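Local coordinates for protein dehalogenase-like hydrolase (Ralstonia solanacearum, PDB 3UMB) that probably catalyses the hydrolytic dehalogenation of small (S)-2-haloalkanoic acids to the corresponding (R)-2-hydroxyalkanoic acids, with release of halide, at residues Ala22-Ala25 against Glu26-Phe29; Ala87-Thr90 against Leu91-Tyr95; Ser99-Pro102 against Glu103-Pro106; Arg220-Leu223 against Gln224-Gln227. All blocks are in the same frame, centred on the assembly; numbering follows the deposited sequence.

The four contacts come in series, each within one continuous stretch, three along helices and contact 3 round a beta turn. Contacts 1 and 2 lie on helices 19-28 and 85-96, the first and last of the helical cap; their centres are 11 Å apart, and they meet through the Arg24-Glu94 salt bridge and Leu28-Leu91 packing. Contact 3 adjoins contact 2 in sequence and leads through strand 99-100 into helix 104-112 of the core domain. Contact 4 lies on the final helix, 219-227, its centre 14 Å from that of contact 3, linked by a long, weak ion pair between Glu103 and Arg220. Contacts 2 and 4, centres 35 Å apart, mark cap and core of this haloacid dehalogenase fold.

Contact 1. Residues Ala22-Ala25 against Glu26-Phe29; sequences AARA and EQLF
Leu28 and Arg24 reach each other through different first torsions. In Leu28, chi1 of -63° sets CG beside its own backbone N, which carries the branch back along the helix. In Arg24, chi1 of 159° places CG opposite the backbone N, next to the carbonyl carbon; bends at chi2 and chi3 then bring CG and CD against Leu28 CD1. The result is an i/i+4 contact near the C-terminal end of helix 19-28, a helix of the cap domain of the L-2-haloacid dehalogenase fold. Leu28 CD1 lies 3.9 Å from Arg24 CD, so the aliphatic part of the arginine, and not its charged end, does the touching. The 3.1 Å between that CD1 and Arg24 O is strained and doubtful in detail, since chi2 of Leu28 is off any staggered position.

The backbone bonds change character along this stretch. Glu26 N donates to Ala22 O at 3.1 Å in a nearly straight bond (167°), as in a regular alpha helix. Further on, Ala25 O receives two donors: Phe29 N at 2.9 Å, and Leu28 N in a weak bond. Leu28 N is also weakly bonded to Arg24 O; the weak, shared bonds show the helix losing regularity towards its end.

The polar ends of Glu26 and Arg24 have partners outside this stretch. Glu26 OE1 accepts from Gly31 N, while Arg24 NE forms a salt bridge with Glu94 of helix 85-96. Leu28 and Arg24 also pack on Leu91 of that helix. Phe29, buried against Leu36, Leu81 and Pro82, has Leu28 CB 4.1 Å above the centre of one ring face.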
# COMPACT_ATOMS: atom_id res chain seq x y z
N ALA A 22 7.92 -12.63 -14.67
CA ALA A 22 7.31 -13.78 -14.00
C ALA A 22 7.86 -15.08 -14.60
O ALA A 22 8.34 -15.96 -13.86
CB ALA A 22 5.80 -13.71 -14.11
N ALA A 23 7.88 -15.15 -15.93
CA ALA A 23 8.40 -16.31 -16.69
C ALA A 23 9.87 -16.67 -16.42
O ALA A 23 10.25 -17.84 -16.41
CB ALA A 23 8.19 -16.06 -18.18
N ARG A 24 10.70 -15.67 -16.22
CA ARG A 24 12.12 -15.86 -15.92
C ARG A 24 12.37 -16.19 -14.42
O ARG A 24 13.41 -16.73 -14.04
CB ARG A 24 12.84 -14.56 -16.30
CG ARG A 24 14.20 -14.31 -15.65
CD ARG A 24 15.24 -15.24 -16.18
NE ARG A 24 15.67 -14.81 -17.51
CZ ARG A 24 16.55 -15.47 -18.25
NH1 ARG A 24 17.09 -16.61 -17.81
NH2 ARG A 24 16.89 -14.98 -19.45
N ALA A 25 11.40 -15.81 -13.59
CA ALA A 25 11.40 -16.16 -12.17
C ALA A 25 11.23 -17.68 -12.05
O ALA A 25 12.08 -18.35 -11.49
CB ALA A 25 10.28 -15.39 -11.43
N GLU A 26 10.17 -18.20 -12.64
CA GLU A 26 9.96 -19.65 -12.80
C GLU A 26 11.20 -20.42 -13.14
O GLU A 26 11.41 -21.50 -12.62
CB GLU A 26 8.94 -19.95 -13.90
CG GLU A 26 7.46 -19.99 -13.47
CD GLU A 26 7.19 -21.02 -12.34
OE1 GLU A 26 7.99 -22.00 -12.21
OE2 GLU A 26 6.16 -20.81 -11.60
N GLN A 27 12.03 -19.89 -14.03
CA GLN A 27 13.17 -20.66 -14.50
C GLN A 27 14.27 -20.72 -13.46
O GLN A 27 15.04 -21.69 -13.45
CB GLN A 27 13.74 -20.08 -15.81
CG GLN A 27 14.86 -20.93 -16.49
CD GLN A 27 16.23 -20.89 -15.76
OE1 GLN A 27 16.58 -19.89 -15.12
NE2 GLN A 27 17.00 -21.98 -15.88
N LEU A 28 14.42 -19.68 -12.65
CA LEU A 28 15.47 -19.69 -11.64
C LEU A 28 14.97 -20.39 -10.37
O LEU A 28 15.78 -20.87 -9.57
CB LEU A 28 15.92 -18.26 -11.30
CG LEU A 28 16.57 -17.40 -12.41
CD1 LEU A 28 15.94 -16.00 -12.43
CD2 LEU A 28 18.13 -17.32 -12.30
N PHE A 29 13.64 -20.43 -10.21
CA PHE A 29 12.95 -20.85 -8.99
C PHE A 29 11.76 -21.68 -9.40
O PHE A 29 10.63 -21.16 -9.46
CB PHE A 29 12.48 -19.62 -8.20
CG PHE A 29 13.60 -18.73 -7.77
CD1 PHE A 29 14.71 -19.26 -7.12
CD2 PHE A 29 13.55 -17.37 -8.00
CE1 PHE A 29 15.77 -18.44 -6.73
CE2 PHE A 29 14.59 -16.53 -7.57
CZ PHE A 29 15.70 -17.05 -6.94

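Contact 2. Residues Ala87-Thr90 against Leu91-Tyr95; sequences AEAT and LMREY
The guanidinium of Arg93 lies flat over the preceding turn, with Ala89 and Thr90 beneath one face. Ala89 C sits 4.1 Å from its plane, under the centre, and Thr90 N lies under the rim on the same face. The methyl Ala89 CB is 3.7 Å from both NH1 and NH2, so the two terminal nitrogens straddle it. This is an i/i+4 contact along helix 85-96, the last helix of the cap in this haloacid dehalogenase fold.

Two torsions explain the placement. The arginine runs out extended through chi2, bends at an unusual, unstaggered chi3 (-100°), and a chi4 of -81°, far from trans, turns the guanidinium plane onto Ala89. Its stem is also close, with CG 3.3 Å from Ala89 O. The Thr90 and Arg93 side chains pass one another at a slant. Thr90 OG1 is hydrogen-bonded to His86 O in the turn before.

Regular backbone bonds run beneath these side chains. Arg93 N donates to Ala89 O at 2.9 Å and Met92 N to Glu88 O at 3.0 Å, both nearly straight. Glu94 N reaches Thr90 O from well above the carbonyl plane (40° out of it), whereas Leu91 N is only weakly bonded, to Ala87 O and Glu88 O. Glu88 OE2 forms a salt bridge with Arg73, and Leu91 packs on helix 19-28. Met92, a selenomethionine, sits against Trp65, Thr68 and Val69 of helix 64-78. Its CB and CG lean on its own helix too, CB standing 3.5 Å from Glu88 O.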
# COMPACT_ATOMS: atom_id res chain seq x y z
N ALA A 87 21.34 -14.52 -9.43
CA ALA A 87 19.88 -14.61 -9.75
C ALA A 87 19.18 -13.24 -9.59
O ALA A 87 18.23 -12.92 -10.30
CB ALA A 87 19.19 -15.68 -8.92
N GLU A 88 19.67 -12.46 -8.63
CA GLU A 88 19.29 -11.06 -8.45
C GLU A 88 19.64 -10.22 -9.68
O GLU A 88 18.76 -9.64 -10.29
CB GLU A 88 20.02 -10.49 -7.23
CG GLU A 88 19.78 -9.02 -7.02
CD GLU A 88 20.01 -8.63 -5.61
OE1 GLU A 88 19.44 -9.28 -4.72
OE2 GLU A 88 20.74 -7.66 -5.38
N ALA A 89 20.93 -10.17 -10.04
CA ALA A 89 21.34 -9.47 -11.27
C ALA A 89 20.46 -9.90 -12.45
O ALA A 89 19.91 -9.07 -13.15
CB ALA A 89 22.85 -9.67 -11.55
N THR A 90 20.25 -11.18 -12.63
CA THR A 90 19.45 -11.67 -13.76
C THR A 90 18.05 -11.16 -13.79
O THR A 90 17.47 -10.95 -14.86
CB THR A 90 19.35 -13.21 -13.77
OG1 THR A 90 20.66 -13.76 -13.91
CG2 THR A 90 18.48 -13.70 -14.92
N LEU A 91 17.44 -11.01 -12.62
CA LEU A 91 16.01 -10.66 -12.59
C LEU A 91 15.86 -9.18 -12.77
O LEU A 91 14.91 -8.73 -13.36
CB LEU A 91 15.32 -11.13 -11.31
CG LEU A 91 14.84 -12.59 -11.36
CD1 LEU A 91 14.22 -12.97 -10.01
CD2 LEU A 91 13.83 -12.78 -12.51
N MSE A 92 16.81 -8.45 -12.21
CA MSE A 92 16.89 -7.00 -12.37
C MSE A 92 17.17 -6.63 -13.87
O MSE A 92 16.38 -5.85 -14.44
CB MSE A 92 17.89 -6.40 -11.34
CG MSE A 92 17.36 -6.36 -9.79
SE MSE A 92 15.45 -5.87 -9.62
CE MSE A 92 15.67 -3.92 -9.99
N ARG A 93 18.18 -7.23 -14.51
CA ARG A 93 18.36 -7.13 -15.97
C ARG A 93 17.05 -7.31 -16.69
O ARG A 93 16.64 -6.50 -17.52
CB ARG A 93 19.32 -8.18 -16.52
CG ARG A 93 20.79 -7.92 -16.17
CD ARG A 93 21.77 -8.75 -17.00
NE ARG A 93 22.28 -9.94 -16.31
CZ ARG A 93 23.27 -9.97 -15.41
NH1 ARG A 93 23.90 -8.85 -15.03
NH2 ARG A 93 23.64 -11.13 -14.88
N GLU A 94 16.38 -8.40 -16.37
CA GLU A 94 15.11 -8.64 -16.97
C GLU A 94 14.21 -7.45 -16.77
O GLU A 94 13.46 -7.10 -17.66
CB GLU A 94 14.47 -9.89 -16.38
CG GLU A 94 13.45 -10.46 -17.29
CD GLU A 94 14.05 -11.21 -18.44
OE1 GLU A 94 15.17 -11.76 -18.28
OE2 GLU A 94 13.39 -11.23 -19.50
N TYR A 95 14.31 -6.84 -15.59
CA TYR A 95 13.41 -5.72 -15.22
C TYR A 95 13.77 -4.47 -16.01
O TYR A 95 12.89 -3.75 -16.47
CB TYR A 95 13.42 -5.41 -13.69
CG TYR A 95 12.07 -4.90 -13.16
CD1 TYR A 95 11.37 -5.59 -12.18
CD2 TYR A 95 11.47 -3.75 -13.68
CE1 TYR A 95 10.13 -5.15 -11.72
CE2 TYR A 95 10.23 -3.31 -13.22
CZ TYR A 95 9.57 -4.01 -12.24
OH TYR A 95 8.35 -3.57 -11.79

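Contact 3. Residues Ser99-Pro102 against Glu103-Pro106; sequences SAFP and ENVP
Phe101 and Asn104 are the ends of a type I beta turn whose central residues, Pro102 and Glu103, have helical backbone angles. Asn104 N donates to Phe101 O across the turn, the donor tilted from the carbonyl plane. The 2.5 Å between these two atoms is probably a model inaccuracy, and no strength can be inferred from it. The chain enters from the short strand 99-100, weakly bonded, and leaves into helix 104-112, so this turn converts extended backbone into helix.

The side chains close round Phe101 CB. Glu103 OE2 approaches it to 3.6 Å and Asn104 ND2 to the same 3.6 Å, so a carboxylate and an amide both border the one methylene. Glu103 can reach back because its CG lies between backbone N and carbonyl carbon (chi1 42°), the chain then running out extended. Asn104 lies alongside Phe101 and points the same way, with amide and ring planes 59° apart. Its ND2 meets the ring at the edge, 3.8 Å from CD2 of Phe101.

Polar ends are used outside the turn. Glu103 OE2 forms a salt bridge with Arg200, which also makes a cation-pi contact with Phe101, and Asn104 ND2 donates to Thr14 O. Pro106, lacking an N-H, fits the first turn of the helix, where its CD rests 3.7 Å from Pro102 O. Strands 16-17 and 99-100 form a two-stranded antiparallel pair with the helical cap inserted between them, consistent with the flap of the haloacid dehalogenase fold and a C1-type cap.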
# COMPACT_ATOMS: atom_id res chain seq x y z
N SER A 99 9.39 -5.56 -22.97
CA SER A 99 8.79 -5.34 -24.28
C SER A 99 7.34 -4.83 -24.17
O SER A 99 6.66 -5.00 -23.15
CB SER A 99 8.94 -6.57 -25.22
OG SER A 99 7.92 -7.55 -25.10
N ALA A 100 6.91 -4.17 -25.24
CA ALA A 100 5.62 -3.52 -25.31
C ALA A 100 4.52 -4.53 -25.61
O ALA A 100 4.79 -5.65 -26.08
CB ALA A 100 5.63 -2.44 -26.40
N PHE A 101 3.29 -4.11 -25.35
CA PHE A 101 2.13 -4.81 -25.86
C PHE A 101 2.03 -4.42 -27.35
O PHE A 101 1.82 -3.25 -27.70
CB PHE A 101 0.87 -4.45 -25.05
CG PHE A 101 0.94 -4.82 -23.57
CD1 PHE A 101 0.41 -6.01 -23.10
CD2 PHE A 101 1.52 -3.96 -22.65
CE1 PHE A 101 0.45 -6.35 -21.73
CE2 PHE A 101 1.56 -4.29 -21.28
CZ PHE A 101 1.04 -5.49 -20.83
N PRO A 102 2.22 -5.40 -28.25
CA PRO A 102 2.30 -5.29 -29.72
C PRO A 102 1.30 -4.31 -30.37
O PRO A 102 1.60 -3.67 -31.38
CB PRO A 102 2.00 -6.73 -30.17
CG PRO A 102 2.60 -7.57 -29.06
CD PRO A 102 2.36 -6.81 -27.80
N GLU A 103 0.13 -4.24 -29.77
CA GLU A 103 -0.91 -3.27 -30.10
C GLU A 103 -0.52 -1.79 -29.86
O GLU A 103 -1.05 -0.89 -30.51
CB GLU A 103 -2.16 -3.59 -29.26
CG GLU A 103 -1.83 -3.95 -27.78
CD GLU A 103 -2.92 -3.59 -26.79
OE1 GLU A 103 -4.06 -3.33 -27.24
OE2 GLU A 103 -2.62 -3.57 -25.56
N ASN A 104 0.38 -1.54 -28.91
CA ASN A 104 0.67 -0.16 -28.50
C ASN A 104 1.18 0.78 -29.62
O ASN A 104 0.57 1.84 -29.92
CB ASN A 104 1.67 -0.19 -27.31
CG ASN A 104 1.02 -0.69 -26.00
OD1 ASN A 104 -0.20 -0.79 -25.92
ND2 ASN A 104 1.84 -0.99 -24.98
N VAL A 105 2.29 0.39 -30.25
CA VAL A 105 3.07 1.30 -31.07
C VAL A 105 2.28 1.91 -32.25
O VAL A 105 2.54 3.07 -32.62
CB VAL A 105 4.41 0.68 -31.53
CG1 VAL A 105 5.37 1.78 -31.91
CG2 VAL A 105 5.04 -0.18 -30.43
N PRO A 106 1.31 1.16 -32.84
CA PRO A 106 0.44 1.77 -33.88
C PRO A 106 -0.58 2.75 -33.34
O PRO A 106 -0.80 3.82 -33.96
CB PRO A 106 -0.31 0.57 -34.49
CG PRO A 106 0.09 -0.64 -33.69
CD PRO A 106 1.27 -0.32 -32.86

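Contact 4. Residues Arg220-Leu223 against Gln224-Gln227; sequences RDLL and QFVQ
Leu223 and Gln227 join successive turns of helix 219-227: Gln227 N donates to Leu223 O at 3.2 Å, and the extended glutamine side chain passes across the leucine at a slant. Its NE2 comes 3.7 Å from Leu223 CD1, a van der Waals approach of the amide end to the methyl. The main-chain donors of this second turn are all satisfied by i to i+4 bonds. Gln224 N reaches Arg220 O at 3.1 Å, Phe225 N reaches Asp221 O at 3.2 Å, and Val226 N reaches Leu222 O at 3.1 Å, the last with an angle of 161°.

Asp221 OD2 accepts from His217 N, and Asp221 N donates to Asp218 OD1. Arg220 NE has a long, weak ion pair with Glu103.

Between the two turns the apolar contact is Leu222 CD1 to Val226 CG2, 4.0 Å, with Phe225 CD2 4.4 Å from the same CD1. These residues face Leu176 of the central parallel sheet, and Leu223 packs on helix 104-112. Backbone donors of Gln224 to Gln227 are thus satisfied within the helix, Asp221 is held by bonds at its start, and Leu222, Phe225 and Val226 pack it on the sheet.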
# COMPACT_ATOMS: atom_id res chain seq x y z
N ARG A 220 -6.08 -0.38 -27.57
CA ARG A 220 -6.89 -0.14 -28.73
C ARG A 220 -8.27 0.27 -28.27
O ARG A 220 -8.91 1.07 -28.94
CB ARG A 220 -6.91 -1.40 -29.59
CG ARG A 220 -5.50 -1.78 -30.09
CD ARG A 220 -5.42 -3.12 -30.87
NE ARG A 220 -5.56 -4.28 -29.99
CZ ARG A 220 -5.33 -5.55 -30.35
NH1 ARG A 220 -4.88 -5.83 -31.57
NH2 ARG A 220 -5.53 -6.53 -29.47
N ASP A 221 -8.73 -0.21 -27.12
CA ASP A 221 -9.94 0.41 -26.57
C ASP A 221 -9.72 1.88 -26.25
O ASP A 221 -10.66 2.67 -26.36
CB ASP A 221 -10.47 -0.33 -25.34
CG ASP A 221 -11.08 -1.68 -25.69
OD1 ASP A 221 -11.72 -1.82 -26.77
OD2 ASP A 221 -10.92 -2.61 -24.87
N LEU A 222 -8.49 2.25 -25.85
CA LEU A 222 -8.18 3.65 -25.50
C LEU A 222 -8.30 4.56 -26.73
O LEU A 222 -8.91 5.63 -26.66
CB LEU A 222 -6.78 3.79 -24.89
CG LEU A 222 -6.24 5.24 -24.98
CD1 LEU A 222 -6.96 6.19 -24.06
CD2 LEU A 222 -4.78 5.30 -24.74
N LEU A 223 -7.69 4.11 -27.83
CA LEU A 223 -7.86 4.72 -29.17
C LEU A 223 -9.34 4.90 -29.50
O LEU A 223 -9.75 6.00 -29.88
CB LEU A 223 -7.19 3.86 -30.23
CG LEU A 223 -6.84 4.50 -31.58
CD1 LEU A 223 -6.18 5.89 -31.47
CD2 LEU A 223 -5.95 3.54 -32.41
N GLN A 224 -10.14 3.84 -29.34
CA GLN A 224 -11.58 3.90 -29.60
C GLN A 224 -12.09 5.19 -28.96
O GLN A 224 -12.68 6.04 -29.61
CB GLN A 224 -12.35 2.71 -28.99
CG GLN A 224 -12.83 1.55 -29.89
CD GLN A 224 -13.85 0.58 -29.17
OE1 GLN A 224 -13.48 -0.29 -28.35
NE2 GLN A 224 -15.14 0.73 -29.51
N PHE A 225 -11.78 5.33 -27.66
CA PHE A 225 -12.40 6.32 -26.77
C PHE A 225 -12.05 7.75 -27.10
O PHE A 225 -12.91 8.64 -27.03
CB PHE A 225 -12.02 5.98 -25.31
CG PHE A 225 -12.09 7.14 -24.35
CD1 PHE A 225 -13.24 7.37 -23.61
CD2 PHE A 225 -11.00 7.96 -24.16
CE1 PHE A 225 -13.31 8.42 -22.72
CE2 PHE A 225 -11.06 9.02 -23.25
CZ PHE A 225 -12.21 9.25 -22.54
N VAL A 226 -10.78 7.98 -27.43
CA VAL A 226 -10.31 9.30 -27.82
C VAL A 226 -11.09 9.74 -29.09
O VAL A 226 -11.83 10.75 -29.09
CB VAL A 226 -8.76 9.32 -28.10
CG1 VAL A 226 -8.27 10.74 -28.37
CG2 VAL A 226 -7.98 8.72 -26.93
N GLN A 227 -10.94 8.94 -30.15
CA GLN A 227 -11.60 9.18 -31.45
C GLN A 227 -13.09 9.56 -31.29
O GLN A 227 -13.56 10.48 -31.95
CB GLN A 227 -11.36 8.00 -32.41
CG GLN A 227 -9.95 8.01 -33.06
CD GLN A 227 -9.47 6.65 -33.59
OE1 GLN A 227 -10.04 5.59 -33.29
NE2 GLN A 227 -8.39 6.67 -34.39